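Side-chain contacts in glycerol trinitrate reductase (Agrobacterium tumefaciens, PDB 5EPD), which probably uses FMN to reduce substrates such as glycerol trinitrate with electrons from NADH or NADPH, as in the Old Yellow Enzyme family: residues A[247-252]-A[301-306]; A[224-229]-A[264-269]; A[63-68]-A[104-109]; A[58-63]-A[367-372]; A[130-135]-A[151-156]. All coordinates share one frame; numbering follows the deposited sequence.

Contact 1 (A[247-252]-A[301-306]); sequences IRISPV and GSLRRR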
# COMPACT_ATOMS: atom_id res chain seq x y z
N ILE A 247 -5.09 -4.27 -5.69
CA ILE A 247 -4.88 -4.75 -4.34
C ILE A 247 -3.41 -5.13 -4.24
O ILE A 247 -2.80 -5.55 -5.25
CB ILE A 247 -5.81 -5.96 -4.04
CG1 ILE A 247 -5.70 -6.38 -2.59
CG2 ILE A 247 -5.49 -7.14 -4.95
CD1 ILE A 247 -6.69 -7.46 -2.23
N ARG A 248 -2.84 -4.95 -3.04
CA ARG A 248 -1.51 -5.49 -2.70
C ARG A 248 -1.65 -6.71 -1.77
O ARG A 248 -2.43 -6.64 -0.84
CB ARG A 248 -0.68 -4.43 -1.98
CG ARG A 248 0.80 -4.77 -1.80
CD ARG A 248 1.60 -3.61 -1.19
NE ARG A 248 2.90 -3.41 -1.85
CZ ARG A 248 4.01 -2.94 -1.27
NH1 ARG A 248 4.00 -2.61 0.01
NH2 ARG A 248 5.14 -2.80 -1.97
N ILE A 249 -0.89 -7.78 -2.03
CA ILE A 249 -0.80 -8.95 -1.14
C ILE A 249 0.65 -9.39 -0.93
O ILE A 249 1.53 -9.11 -1.74
CB ILE A 249 -1.56 -10.18 -1.70
CG1 ILE A 249 -0.94 -10.63 -3.03
CG2 ILE A 249 -3.04 -9.84 -1.87
CD1 ILE A 249 -1.59 -11.81 -3.71
N SER A 250 0.86 -10.12 0.14
CA SER A 250 2.17 -10.61 0.52
C SER A 250 2.02 -12.05 1.04
O SER A 250 1.94 -12.26 2.27
CB SER A 250 2.74 -9.71 1.64
OG SER A 250 1.89 -9.72 2.81
N PRO A 251 1.92 -13.04 0.12
CA PRO A 251 1.65 -14.44 0.49
C PRO A 251 2.57 -15.00 1.58
O PRO A 251 2.08 -15.64 2.52
CB PRO A 251 1.89 -15.19 -0.83
CG PRO A 251 1.52 -14.20 -1.87
CD PRO A 251 2.01 -12.87 -1.34
N VAL A 252 3.87 -14.76 1.44
CA VAL A 252 4.86 -15.26 2.37
C VAL A 252 5.25 -14.18 3.37
O VAL A 252 5.87 -13.19 3.02
CB VAL A 252 6.10 -15.74 1.62
CG1 VAL A 252 7.08 -16.41 2.57
CG2 VAL A 252 5.70 -16.72 0.51
N GLY A 301 4.23 -17.98 -9.95
CA GLY A 301 3.78 -18.27 -11.31
C GLY A 301 2.33 -18.73 -11.32
O GLY A 301 1.59 -18.43 -12.27
N SER A 302 1.93 -19.44 -10.26
CA SER A 302 0.54 -19.83 -10.06
C SER A 302 -0.34 -18.60 -10.04
O SER A 302 -1.33 -18.54 -10.76
CB SER A 302 0.38 -20.63 -8.75
OG SER A 302 -0.99 -20.95 -8.48
N LEU A 303 0.03 -17.62 -9.21
CA LEU A 303 -0.77 -16.39 -9.02
C LEU A 303 -0.81 -15.57 -10.30
O LEU A 303 -1.88 -15.07 -10.72
CB LEU A 303 -0.19 -15.51 -7.89
CG LEU A 303 -0.02 -16.13 -6.50
CD1 LEU A 303 0.34 -15.04 -5.51
CD2 LEU A 303 -1.26 -16.89 -6.06
N ARG A 304 0.38 -15.42 -10.88
CA ARG A 304 0.55 -14.84 -12.21
C ARG A 304 -0.35 -15.49 -13.28
O ARG A 304 -0.99 -14.79 -14.08
CB ARG A 304 2.02 -14.96 -12.62
CG ARG A 304 2.35 -14.49 -14.01
CD ARG A 304 1.75 -13.12 -14.28
NE ARG A 304 2.53 -12.37 -15.24
CZ ARG A 304 2.09 -11.30 -15.90
NH1 ARG A 304 0.85 -10.86 -15.73
NH2 ARG A 304 2.91 -10.67 -16.75
N ARG A 305 -0.40 -16.82 -13.30
CA ARG A 305 -1.27 -17.53 -14.22
C ARG A 305 -2.76 -17.26 -13.96
O ARG A 305 -3.53 -17.02 -14.87
CB ARG A 305 -0.99 -19.03 -14.15
CG ARG A 305 0.07 -19.47 -15.13
CD ARG A 305 0.34 -20.96 -15.04
NE ARG A 305 1.66 -21.18 -14.45
CZ ARG A 305 1.89 -21.74 -13.26
NH1 ARG A 305 3.15 -21.87 -12.84
NH2 ARG A 305 0.89 -22.17 -12.48
N ARG A 306 -3.15 -17.28 -12.69
CA ARG A 306 -4.54 -17.13 -12.30
C ARG A 306 -5.09 -15.76 -12.56
O ARG A 306 -6.29 -15.60 -12.75
CB ARG A 306 -4.71 -17.43 -10.82
CG ARG A 306 -4.50 -18.89 -10.52
CD ARG A 306 -4.37 -19.15 -9.03
NE ARG A 306 -3.83 -20.48 -8.82
CZ ARG A 306 -4.52 -21.60 -8.96
NH1 ARG A 306 -5.81 -21.57 -9.29
NH2 ARG A 306 -3.93 -22.76 -8.75
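Leu303 packs its CD1 methyl on both Pro251 and Ile249, and this one branch carries the whole contact. It lies 3.9 Å from Pro251 CG, where the leucine and the proline ring slide past each other in opposite directions. Against Ile249 the approach is tip to tip, with Leu303 CD1 at 4.2 Å from Ile249 CD1. Ile249 has CG1 between its backbone N and carbonyl carbon (chi1 63°), and its extended chain then carries CD1 out toward the helix. The backbones stay well apart, Pro251 CA and Leu303 CA being 10.0 Å from each other, and the three touching residues are all buried. Tyr267 of helix 263-276 also touches Ile249. On the helix, Arg306 NE donates to Ser302 OG at 2.9 Å, nearly straight (165°) and in the guanidinium plane. Asp268 also hydrogen-bonds Ser302 OG, while Asp272 forms a salt bridge with Arg306 NH1, so helix 300-306 is tied to helix 263-276 through polar groups beside the apolar patch. Strand 245-249 and the loop after it thus meet a surrounding helix through aliphatic side chains, the strand-to-helix packing of a TIM barrel.

Contact 2 (A[224-229]-A[264-269]); sequences NRARLM and QTQYDY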
# COMPACT_ATOMS: atom_id res chain seq x y z
N ASN A 224 -13.51 -18.77 4.10
CA ASN A 224 -13.93 -17.87 5.14
C ASN A 224 -12.89 -16.84 5.50
O ASN A 224 -13.23 -15.67 5.64
CB ASN A 224 -14.27 -18.67 6.38
CG ASN A 224 -15.63 -19.30 6.27
OD1 ASN A 224 -16.24 -19.30 5.19
ND2 ASN A 224 -16.15 -19.80 7.39
N ARG A 225 -11.64 -17.29 5.69
CA ARG A 225 -10.51 -16.38 6.00
C ARG A 225 -10.35 -15.30 4.91
O ARG A 225 -10.00 -14.14 5.20
CB ARG A 225 -9.21 -17.19 6.16
CG ARG A 225 -9.04 -17.80 7.54
CD ARG A 225 -7.60 -18.24 7.80
NE ARG A 225 -7.21 -19.16 6.75
CZ ARG A 225 -7.49 -20.46 6.74
NH1 ARG A 225 -8.15 -21.03 7.75
NH2 ARG A 225 -7.11 -21.21 5.70
N ALA A 226 -10.63 -15.70 3.68
CA ALA A 226 -10.50 -14.84 2.52
C ALA A 226 -11.68 -13.88 2.33
O ALA A 226 -11.61 -13.01 1.46
CB ALA A 226 -10.33 -15.70 1.28
N ARG A 227 -12.74 -14.02 3.12
CA ARG A 227 -14.02 -13.32 2.86
C ARG A 227 -13.96 -11.82 3.04
O ARG A 227 -14.54 -11.09 2.25
CB ARG A 227 -15.17 -13.85 3.72
CG ARG A 227 -16.55 -13.29 3.34
CD ARG A 227 -17.67 -13.92 4.16
NE ARG A 227 -17.46 -15.36 4.42
CZ ARG A 227 -17.65 -16.36 3.53
NH1 ARG A 227 -18.05 -16.10 2.28
NH2 ARG A 227 -17.44 -17.63 3.87
N LEU A 228 -13.30 -11.34 4.08
CA LEU A 228 -13.28 -9.89 4.27
C LEU A 228 -12.50 -9.23 3.14
O LEU A 228 -13.00 -8.28 2.52
CB LEU A 228 -12.71 -9.50 5.62
CG LEU A 228 -12.81 -8.02 6.00
CD1 LEU A 228 -14.26 -7.58 6.09
CD2 LEU A 228 -12.08 -7.77 7.30
N MET A 229 -11.31 -9.75 2.82
CA MET A 229 -10.47 -9.15 1.77
C MET A 229 -11.24 -9.03 0.46
O MET A 229 -11.22 -7.97 -0.19
CB MET A 229 -9.17 -9.98 1.54
CG MET A 229 -8.17 -9.36 0.54
SD MET A 229 -6.67 -10.35 0.31
CE MET A 229 -5.92 -10.24 1.94
N GLN A 264 0.01 -21.11 -0.27
CA GLN A 264 -0.26 -21.42 -1.66
C GLN A 264 -1.78 -21.65 -1.92
O GLN A 264 -2.38 -21.00 -2.80
CB GLN A 264 0.55 -22.64 -2.11
CG GLN A 264 0.59 -22.80 -3.62
CD GLN A 264 1.42 -21.72 -4.31
OE1 GLN A 264 2.63 -21.66 -4.13
NE2 GLN A 264 0.77 -20.86 -5.11
N THR A 265 -2.39 -22.55 -1.15
CA THR A 265 -3.83 -22.79 -1.24
C THR A 265 -4.59 -21.49 -0.97
O THR A 265 -5.53 -21.14 -1.69
CB THR A 265 -4.28 -23.85 -0.21
OG1 THR A 265 -3.51 -25.05 -0.39
CG2 THR A 265 -5.77 -24.16 -0.36
N GLN A 266 -4.17 -20.79 0.08
CA GLN A 266 -4.84 -19.57 0.51
C GLN A 266 -4.84 -18.53 -0.61
O GLN A 266 -5.89 -17.89 -0.86
CB GLN A 266 -4.17 -19.00 1.77
CG GLN A 266 -4.91 -17.83 2.42
CD GLN A 266 -6.30 -18.19 2.93
OE1 GLN A 266 -6.45 -18.89 3.96
NE2 GLN A 266 -7.33 -17.69 2.24
N TYR A 267 -3.68 -18.36 -1.27
CA TYR A 267 -3.50 -17.22 -2.21
C TYR A 267 -3.82 -17.56 -3.66
O TYR A 267 -4.11 -16.66 -4.44
CB TYR A 267 -2.13 -16.54 -2.03
CG TYR A 267 -2.14 -15.61 -0.82
CD1 TYR A 267 -1.89 -16.10 0.46
CD2 TYR A 267 -2.43 -14.25 -0.96
CE1 TYR A 267 -1.94 -15.28 1.57
CE2 TYR A 267 -2.48 -13.41 0.15
CZ TYR A 267 -2.24 -13.93 1.41
OH TYR A 267 -2.29 -13.14 2.53
N ASP A 268 -3.77 -18.85 -4.01
CA ASP A 268 -4.35 -19.33 -5.27
C ASP A 268 -5.86 -19.05 -5.27
O ASP A 268 -6.41 -18.58 -6.29
CB ASP A 268 -4.16 -20.84 -5.45
CG ASP A 268 -2.74 -21.22 -5.79
OD1 ASP A 268 -1.93 -20.33 -6.14
OD2 ASP A 268 -2.44 -22.42 -5.70
N TYR A 269 -6.51 -19.37 -4.15
CA TYR A 269 -7.94 -19.08 -3.97
C TYR A 269 -8.26 -17.59 -4.11
O TYR A 269 -9.10 -17.19 -4.94
CB TYR A 269 -8.44 -19.57 -2.60
CG TYR A 269 -9.92 -19.26 -2.42
CD1 TYR A 269 -10.89 -20.03 -3.05
CD2 TYR A 269 -10.34 -18.15 -1.66
CE1 TYR A 269 -12.24 -19.74 -2.93
CE2 TYR A 269 -11.70 -17.85 -1.53
CZ TYR A 269 -12.66 -18.65 -2.16
OH TYR A 269 -14.02 -18.41 -2.06
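A bend at chi3 of Arg225 (-56°) and another at chi2 of Gln266 (62°) bring the guanidinium of the first onto the amide oxygen of the second. The arginine approaches side-on: NE and NH2 both donate to Gln266 OE1, at 2.9 Å from NE and 3.0 Å from NH2. Both bonds are bent, as expected when two N-H groups of one guanidinium converge on a single acceptor. The oxygen lies near the guanidinium plane, at its edge, while the amide plane is turned 84° from it. NH2 arrives almost in line with the C=O bond, whereas NE is tilted out of the carbonyl plane. At the other end of the amide, Gln266 NE2 is hydrogen-bonded to Val222 O, which ties helix 263-276 to the short helix 222-225 that carries Arg225.

Beside this polar pair lies Ala226. Its CB is 3.7 Å from Gln266 NE2 and 3.8 Å from Tyr269 CE2, meeting the tyrosine ring at its edge, near the ring plane. Ala226 and Gln266 are also the closest backbone positions, with 7.6 Å between their CA atoms. Farther along the same helix, Gln264 NE2 donates to Asp268 OD1 at 2.9 Å.

With its oxygen gripped twice and its nitrogen hydrogen-bonded to a backbone carbonyl, the Gln266 amide has a defined orientation. Because the acceptor is neutral, the pairing is a charge-dipole one; it should stabilise the arginine's positive charge without cancelling it, and joins helix 263-276 to the short helix 222-225, just ahead of helix 227-240.

Contact 3 (A[63-68]-A[104-109]); sequences GYYAQR and KKVTAA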
# COMPACT_ATOMS: atom_id res chain seq x y z
N GLY A 63 4.97 18.44 -2.85
CA GLY A 63 6.33 18.52 -3.40
C GLY A 63 7.07 17.18 -3.50
O GLY A 63 7.71 16.86 -4.52
N TYR A 64 6.99 16.43 -2.41
CA TYR A 64 7.62 15.13 -2.28
C TYR A 64 7.22 14.23 -3.41
O TYR A 64 8.08 13.66 -4.06
CB TYR A 64 7.21 14.54 -0.92
CG TYR A 64 7.42 13.07 -0.72
CD1 TYR A 64 8.70 12.55 -0.58
CD2 TYR A 64 6.32 12.20 -0.58
CE1 TYR A 64 8.90 11.21 -0.34
CE2 TYR A 64 6.50 10.85 -0.33
CZ TYR A 64 7.80 10.35 -0.23
OH TYR A 64 8.02 9.01 0.01
N TYR A 65 5.91 14.13 -3.65
CA TYR A 65 5.38 13.24 -4.67
C TYR A 65 5.68 13.79 -6.06
O TYR A 65 6.12 13.04 -6.93
CB TYR A 65 3.88 13.02 -4.51
CG TYR A 65 3.51 12.06 -3.36
CD1 TYR A 65 3.84 10.71 -3.43
CD2 TYR A 65 2.85 12.53 -2.22
CE1 TYR A 65 3.51 9.84 -2.39
CE2 TYR A 65 2.52 11.67 -1.18
CZ TYR A 65 2.85 10.34 -1.27
OH TYR A 65 2.50 9.49 -0.24
N ALA A 66 5.46 15.09 -6.26
CA ALA A 66 5.81 15.74 -7.55
C ALA A 66 7.30 15.63 -7.95
O ALA A 66 7.62 15.43 -9.12
CB ALA A 66 5.36 17.20 -7.55
N GLN A 67 8.20 15.73 -6.97
CA GLN A 67 9.60 15.39 -7.17
C GLN A 67 9.87 13.99 -7.77
O GLN A 67 10.91 13.78 -8.38
CB GLN A 67 10.34 15.43 -5.83
CG GLN A 67 10.55 16.81 -5.23
CD GLN A 67 11.51 16.76 -4.06
OE1 GLN A 67 11.65 15.72 -3.40
NE2 GLN A 67 12.18 17.88 -3.80
N ARG A 68 8.95 13.04 -7.55
CA ARG A 68 9.11 11.62 -7.98
C ARG A 68 8.10 11.24 -9.06
O ARG A 68 7.95 10.07 -9.38
CB ARG A 68 8.91 10.71 -6.76
CG ARG A 68 10.01 10.94 -5.74
CD ARG A 68 9.70 10.51 -4.30
NE ARG A 68 10.97 10.68 -3.59
CZ ARG A 68 11.49 11.87 -3.25
NH1 ARG A 68 10.81 13.01 -3.46
NH2 ARG A 68 12.69 11.92 -2.68
N LYS A 104 -5.97 16.78 -2.71
CA LYS A 104 -6.21 17.37 -4.04
C LYS A 104 -4.99 18.11 -4.53
O LYS A 104 -4.63 18.03 -5.70
CB LYS A 104 -7.41 18.31 -4.04
CG LYS A 104 -8.75 17.62 -4.15
CD LYS A 104 -9.85 18.63 -3.89
CE LYS A 104 -11.22 18.08 -4.21
NZ LYS A 104 -12.26 18.91 -3.54
N LYS A 105 -4.35 18.83 -3.63
CA LYS A 105 -3.14 19.53 -3.96
C LYS A 105 -2.03 18.56 -4.40
O LYS A 105 -1.24 18.88 -5.30
CB LYS A 105 -2.67 20.32 -2.75
CG LYS A 105 -3.66 21.36 -2.25
CD LYS A 105 -2.89 22.42 -1.47
CE LYS A 105 -3.76 23.54 -0.96
NZ LYS A 105 -4.37 23.15 0.33
N VAL A 106 -1.98 17.39 -3.78
CA VAL A 106 -0.95 16.38 -4.09
C VAL A 106 -1.23 15.72 -5.43
O VAL A 106 -0.34 15.60 -6.25
CB VAL A 106 -0.87 15.30 -2.98
CG1 VAL A 106 0.17 14.24 -3.31
CG2 VAL A 106 -0.56 15.96 -1.64
N THR A 107 -2.48 15.29 -5.67
CA THR A 107 -2.87 14.75 -6.98
C THR A 107 -2.64 15.77 -8.12
O THR A 107 -2.17 15.42 -9.19
CB THR A 107 -4.34 14.23 -6.98
OG1 THR A 107 -5.22 15.28 -6.56
CG2 THR A 107 -4.48 13.02 -6.02
N ALA A 108 -2.94 17.03 -7.84
CA ALA A 108 -2.68 18.14 -8.77
C ALA A 108 -1.20 18.29 -9.09
O ALA A 108 -0.83 18.41 -10.27
CB ALA A 108 -3.19 19.46 -8.19
N ALA A 109 -0.38 18.31 -8.04
CA ALA A 109 1.08 18.45 -8.21
C ALA A 109 1.70 17.31 -9.05
O ALA A 109 2.53 17.54 -9.95
CB ALA A 109 1.76 18.54 -6.84
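Tyr65 and Ala66 are the residues of segment 63-68 that meet the helix of 104-109, one touching Val106 and the other Ala109. Along the chain, Tyr64 comes first and faces elsewhere, but it backs the next ring: its CD2 stands 3.7 Å above the plane of the Tyr65 ring, over the ring centre.

Tyr65 then turns to the other helix. With CG beside the backbone N (chi1 -75°), its ring meets Val106, whose CG1 comes obliquely to within 3.4 Å of Tyr65 CD2, a tight van der Waals approach. The ring therefore has Tyr64 over one face and a valine methyl lying obliquely by CD2, while its hydroxyl reaches Glu77 of strand 73-80 in a hydrogen bond.

Ala66 follows, where the backbones come closest: Ala66 CA and Ala109 CA are 5.5 Å apart. Ala66 CB lies 3.9 Å from Ala109 CB and 3.7 Å from Ala109 O. Methyl groups as small as these permit such close backbones.

Past the helix, Arg68 folds back on its own segment. Its NH1 donates to Tyr64 O at 2.9 Å and to Gln67 OE1 at 2.8 Å, the latter on a lone pair in the carbonyl plane. NE and NH2 bond to Phe340 O and Ile341 O, so all three guanidinium nitrogens are engaged.

Helices 61-66 and 97-112, which precede and follow barrel strand 73-80, are thereby packed side by side, as neighbouring helices are in the outer layer of a TIM barrel.

Contact 4 (A[58-63]-A[367-372]); sequences GELTAG and GSAAGY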
# COMPACT_ATOMS: atom_id res chain seq x y z
N GLY A 58 0.79 16.77 5.11
CA GLY A 58 1.65 17.88 5.52
C GLY A 58 2.03 18.77 4.35
O GLY A 58 1.91 18.39 3.19
N GLU A 59 2.50 19.97 4.67
CA GLU A 59 2.55 21.03 3.67
C GLU A 59 3.60 20.80 2.60
O GLU A 59 3.49 21.39 1.55
CB GLU A 59 2.74 22.41 4.34
CG GLU A 59 4.14 22.72 4.85
CD GLU A 59 4.19 24.07 5.50
OE1 GLU A 59 3.59 24.21 6.57
OE2 GLU A 59 4.80 25.00 4.94
N LEU A 60 4.58 19.95 2.87
CA LEU A 60 5.63 19.61 1.90
C LEU A 60 5.36 18.36 1.06
O LEU A 60 6.17 18.02 0.17
CB LEU A 60 6.94 19.38 2.63
CG LEU A 60 7.38 20.50 3.56
CD1 LEU A 60 8.64 20.02 4.28
CD2 LEU A 60 7.60 21.80 2.79
N THR A 61 4.24 17.68 1.33
CA THR A 61 4.02 16.35 0.77
C THR A 61 3.70 16.39 -0.74
O THR A 61 4.19 15.54 -1.48
CB THR A 61 2.95 15.62 1.58
OG1 THR A 61 3.46 15.40 2.90
CG2 THR A 61 2.61 14.27 0.97
N ALA A 62 2.91 17.36 -1.19
CA ALA A 62 2.71 17.58 -2.63
C ALA A 62 4.06 17.60 -3.34
O ALA A 62 4.27 16.84 -4.30
CB ALA A 62 1.95 18.89 -2.91
N GLY A 63 4.97 18.44 -2.85
CA GLY A 63 6.33 18.52 -3.40
C GLY A 63 7.07 17.18 -3.50
O GLY A 63 7.71 16.86 -4.52
N GLY A 367 9.67 13.61 11.22
CA GLY A 367 10.58 14.73 10.95
C GLY A 367 10.17 15.75 9.89
O GLY A 367 8.98 16.02 9.65
N SER A 368 11.17 16.30 9.24
CA SER A 368 11.00 17.51 8.48
C SER A 368 11.32 17.24 7.03
O SER A 368 11.44 16.09 6.61
CB SER A 368 11.98 18.55 9.02
OG SER A 368 13.31 18.09 8.82
N ALA A 369 11.49 18.33 6.28
CA ALA A 369 12.06 18.28 4.94
C ALA A 369 13.30 17.40 4.85
O ALA A 369 13.47 16.71 3.87
CB ALA A 369 12.39 19.68 4.46
N ALA A 370 14.17 17.43 5.85
CA ALA A 370 15.42 16.71 5.74
C ALA A 370 15.22 15.19 5.75
O ALA A 370 14.61 14.62 6.66
CB ALA A 370 16.37 17.13 6.85
N GLY A 371 15.76 14.54 4.72
CA GLY A 371 15.56 13.10 4.50
C GLY A 371 14.22 12.76 3.88
O GLY A 371 13.77 11.60 3.96
N TYR A 372 13.59 13.79 3.29
CA TYR A 372 12.25 13.73 2.69
C TYR A 372 12.33 14.37 1.28
O TYR A 372 12.36 13.65 0.24
CB TYR A 372 11.23 14.46 3.59
CG TYR A 372 9.73 14.32 3.22
CD1 TYR A 372 9.15 13.09 2.99
CD2 TYR A 372 8.88 15.46 3.16
CE1 TYR A 372 7.80 12.96 2.68
CE2 TYR A 372 7.53 15.34 2.85
CZ TYR A 372 7.00 14.08 2.61
OH TYR A 372 5.65 13.92 2.30
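Thr61 and Tyr372 form the tight part of this contact: Thr61 OG1 and Tyr372 OH are hydrogen-bonded at 2.7 Å, and either hydroxyl could be the donor. Tyr372 reaches this far because CG stands opposite its backbone N (chi1 -171°), carrying the ring over toward the start of helix 61-66. The threonine oxygen meets the ring at its edge, near the ring plane. Around the bond the fit is close, Thr61 CB and Thr61 CG2 each lying 3.3 Å from Tyr372 OH. Both residues are buried, so each hydroxyl finds in the other a polar partner away from solvent.

Toward the surface the packing is looser and apolar. Leu60, an exposed residue, sends its CD1 methyl to 3.8 Å from Ala369 CB, and its CB is 4.1 Å from Tyr372 CE2. These are ordinary van der Waals distances with no polar bond across.

Local turns set the backbones on both sides. Gly58 to Thr61 is a type I beta turn, closed by Thr61 N donating to Gly58 O at 3.1 Å. Opposite it, Ser368 OG accepts from Ala370 N at 3.2 Å in an ST turn, and Tyr372 N donates to Ala369 O at 3.0 Å; Gly371 between them has positive phi.

The C-terminal loop is thus pinned to the beginning of helix 61-66. Tyr64 of that helix stacks on Tyr372, Arg48 and Arg50 lie against Tyr372, and Ala62 packs on Val106 and Ala109 of helix 97-112.

Contact 5 (A[130-135]-A[151-156]); sequences VNLQPN and TFVNNG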
# COMPACT_ATOMS: atom_id res chain seq x y z
N VAL A 130 -3.38 1.87 21.66
CA VAL A 130 -4.52 2.57 22.30
C VAL A 130 -4.45 4.08 22.14
O VAL A 130 -5.45 4.74 21.86
CB VAL A 130 -4.72 2.16 23.79
CG1 VAL A 130 -5.28 0.75 23.87
CG2 VAL A 130 -3.41 2.23 24.58
N ASN A 131 -3.26 4.62 22.28
CA ASN A 131 -3.02 6.05 22.09
C ASN A 131 -3.48 6.62 20.73
O ASN A 131 -3.75 7.82 20.62
CB ASN A 131 -1.54 6.40 22.35
CG ASN A 131 -1.15 6.27 23.82
OD1 ASN A 131 -1.98 5.95 24.66
ND2 ASN A 131 0.11 6.51 24.13
N LEU A 132 -3.56 5.80 19.68
CA LEU A 132 -3.99 6.32 18.39
C LEU A 132 -5.47 6.09 18.16
O LEU A 132 -6.06 6.72 17.27
CB LEU A 132 -3.15 5.70 17.25
CG LEU A 132 -1.63 5.90 17.33
CD1 LEU A 132 -0.89 4.93 16.43
CD2 LEU A 132 -1.27 7.32 16.96
N GLN A 133 -6.08 5.19 18.95
CA GLN A 133 -7.45 4.72 18.70
C GLN A 133 -8.48 5.67 19.29
O GLN A 133 -8.19 6.37 20.28
CB GLN A 133 -7.65 3.34 19.30
CG GLN A 133 -6.91 2.21 18.60
CD GLN A 133 -7.48 1.91 17.24
OE1 GLN A 133 -8.70 1.91 17.05
NE2 GLN A 133 -6.60 1.69 16.26
N PRO A 134 -9.71 5.69 18.71
CA PRO A 134 -10.79 6.50 19.28
C PRO A 134 -11.08 6.14 20.74
O PRO A 134 -11.26 4.96 21.08
CB PRO A 134 -11.99 6.19 18.39
CG PRO A 134 -11.42 5.62 17.13
CD PRO A 134 -10.15 4.94 17.51
N ASN A 135 -11.10 7.17 21.58
CA ASN A 135 -11.34 7.07 23.01
C ASN A 135 -10.34 6.18 23.75
O ASN A 135 -10.68 5.63 24.80
CB ASN A 135 -12.76 6.56 23.27
CG ASN A 135 -13.80 7.26 22.43
OD1 ASN A 135 -13.78 8.48 22.28
ND2 ASN A 135 -14.71 6.49 21.87
N THR A 151 5.31 -0.31 17.06
CA THR A 151 4.84 0.73 16.15
C THR A 151 5.46 2.04 16.59
O THR A 151 6.14 2.10 17.62
CB THR A 151 3.31 0.82 16.11
OG1 THR A 151 2.93 1.83 15.18
CG2 THR A 151 2.72 1.15 17.49
N PHE A 152 5.25 3.08 15.77
CA PHE A 152 5.89 4.38 15.94
C PHE A 152 4.77 5.24 16.44
O PHE A 152 3.85 5.56 15.68
CB PHE A 152 6.43 4.86 14.60
CG PHE A 152 7.06 6.23 14.62
CD1 PHE A 152 7.89 6.66 15.66
CD2 PHE A 152 6.86 7.11 13.53
CE1 PHE A 152 8.47 7.94 15.63
CE2 PHE A 152 7.45 8.38 13.52
CZ PHE A 152 8.25 8.79 14.56
N VAL A 153 4.82 5.54 17.73
CA VAL A 153 3.79 6.33 18.44
C VAL A 153 4.49 7.08 19.59
O VAL A 153 5.55 6.63 20.08
CB VAL A 153 2.63 5.43 18.94
CG1 VAL A 153 3.14 4.34 19.85
CG2 VAL A 153 1.57 6.23 19.67
N ASN A 154 3.96 8.24 19.98
CA ASN A 154 4.63 9.12 20.97
C ASN A 154 6.10 9.32 20.63
O ASN A 154 6.95 9.27 21.52
CB ASN A 154 4.54 8.56 22.41
CG ASN A 154 3.12 8.21 22.83
OD1 ASN A 154 2.85 7.08 23.25
ND2 ASN A 154 2.20 9.17 22.69
N ASN A 155 6.40 9.51 19.35
CA ASN A 155 7.75 9.77 18.89
C ASN A 155 8.78 8.69 19.22
O ASN A 155 9.98 8.99 19.34
CB ASN A 155 8.24 11.12 19.44
CG ASN A 155 7.64 12.29 18.71
OD1 ASN A 155 7.58 12.30 17.48
ND2 ASN A 155 7.19 13.30 19.46
N GLY A 156 8.33 7.46 19.37
CA GLY A 156 9.24 6.38 19.76
C GLY A 156 8.64 5.08 19.32
O GLY A 156 7.53 5.08 18.78
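The tip of a two-residue beta hairpin, strands 150-153 and 156-159 joined by a type I' turn from Val153 to Gly156, meets the loop of 130-135 here through Val153 and Asn154. The turn is closed by two backbone bonds, Val153 N to Gly156 O at 2.9 Å and Gly156 N to Val153 O at 3.0 Å, and its two asparagines adopt the left-handed backbone angles this turn type requires.

From the turn, Asn154 offers OD1 to Asn131 ND2, 2.9 Å away. The donor lies in the carbonyl plane, on a lone pair, but the bond is bent, with an N-H...O angle of 137°. The side chains cross at about a right angle and their amide planes are 67° apart.

Next to this exposed pair is a small apolar contact. Val153 has CG2 opposite its backbone N (chi1 58° for CG1), which puts that methyl 4.0 Å from Leu132 CG and 4.1 Å from Asn131 CB. Val158 of the partner strand also touches Val153. Gln133 N donates to Val130 O at 3.0 Å, curling the loop that presents Asn131 and Leu132.

Two parts of the long excursion between barrel strands 117-122 and 193-196, a loop and a hairpin, are thereby held together, an elaboration at the periphery of the TIM barrel.

Overall arrangement
Contact 1 is fully buried and aliphatic, between a barrel strand and an outer helix; contact 2, about 11 Å away centre to centre, joins outer helices by a charged guanidinium on an amide. The two touch where helix 263-276 meets helix 300-306. On the opposite side of the chain's centre, contacts 3 and 4 share helix 61-66 and Gly63: the former packs it on helix 97-112 by methyl and ring contacts, the latter holds the C-terminal loop to its start by a hydroxyl pair. Contact 5 touches none of the others; it lies on the surface, where a hydrogen bond between two exposed side-chain amides sits beside a small apolar patch.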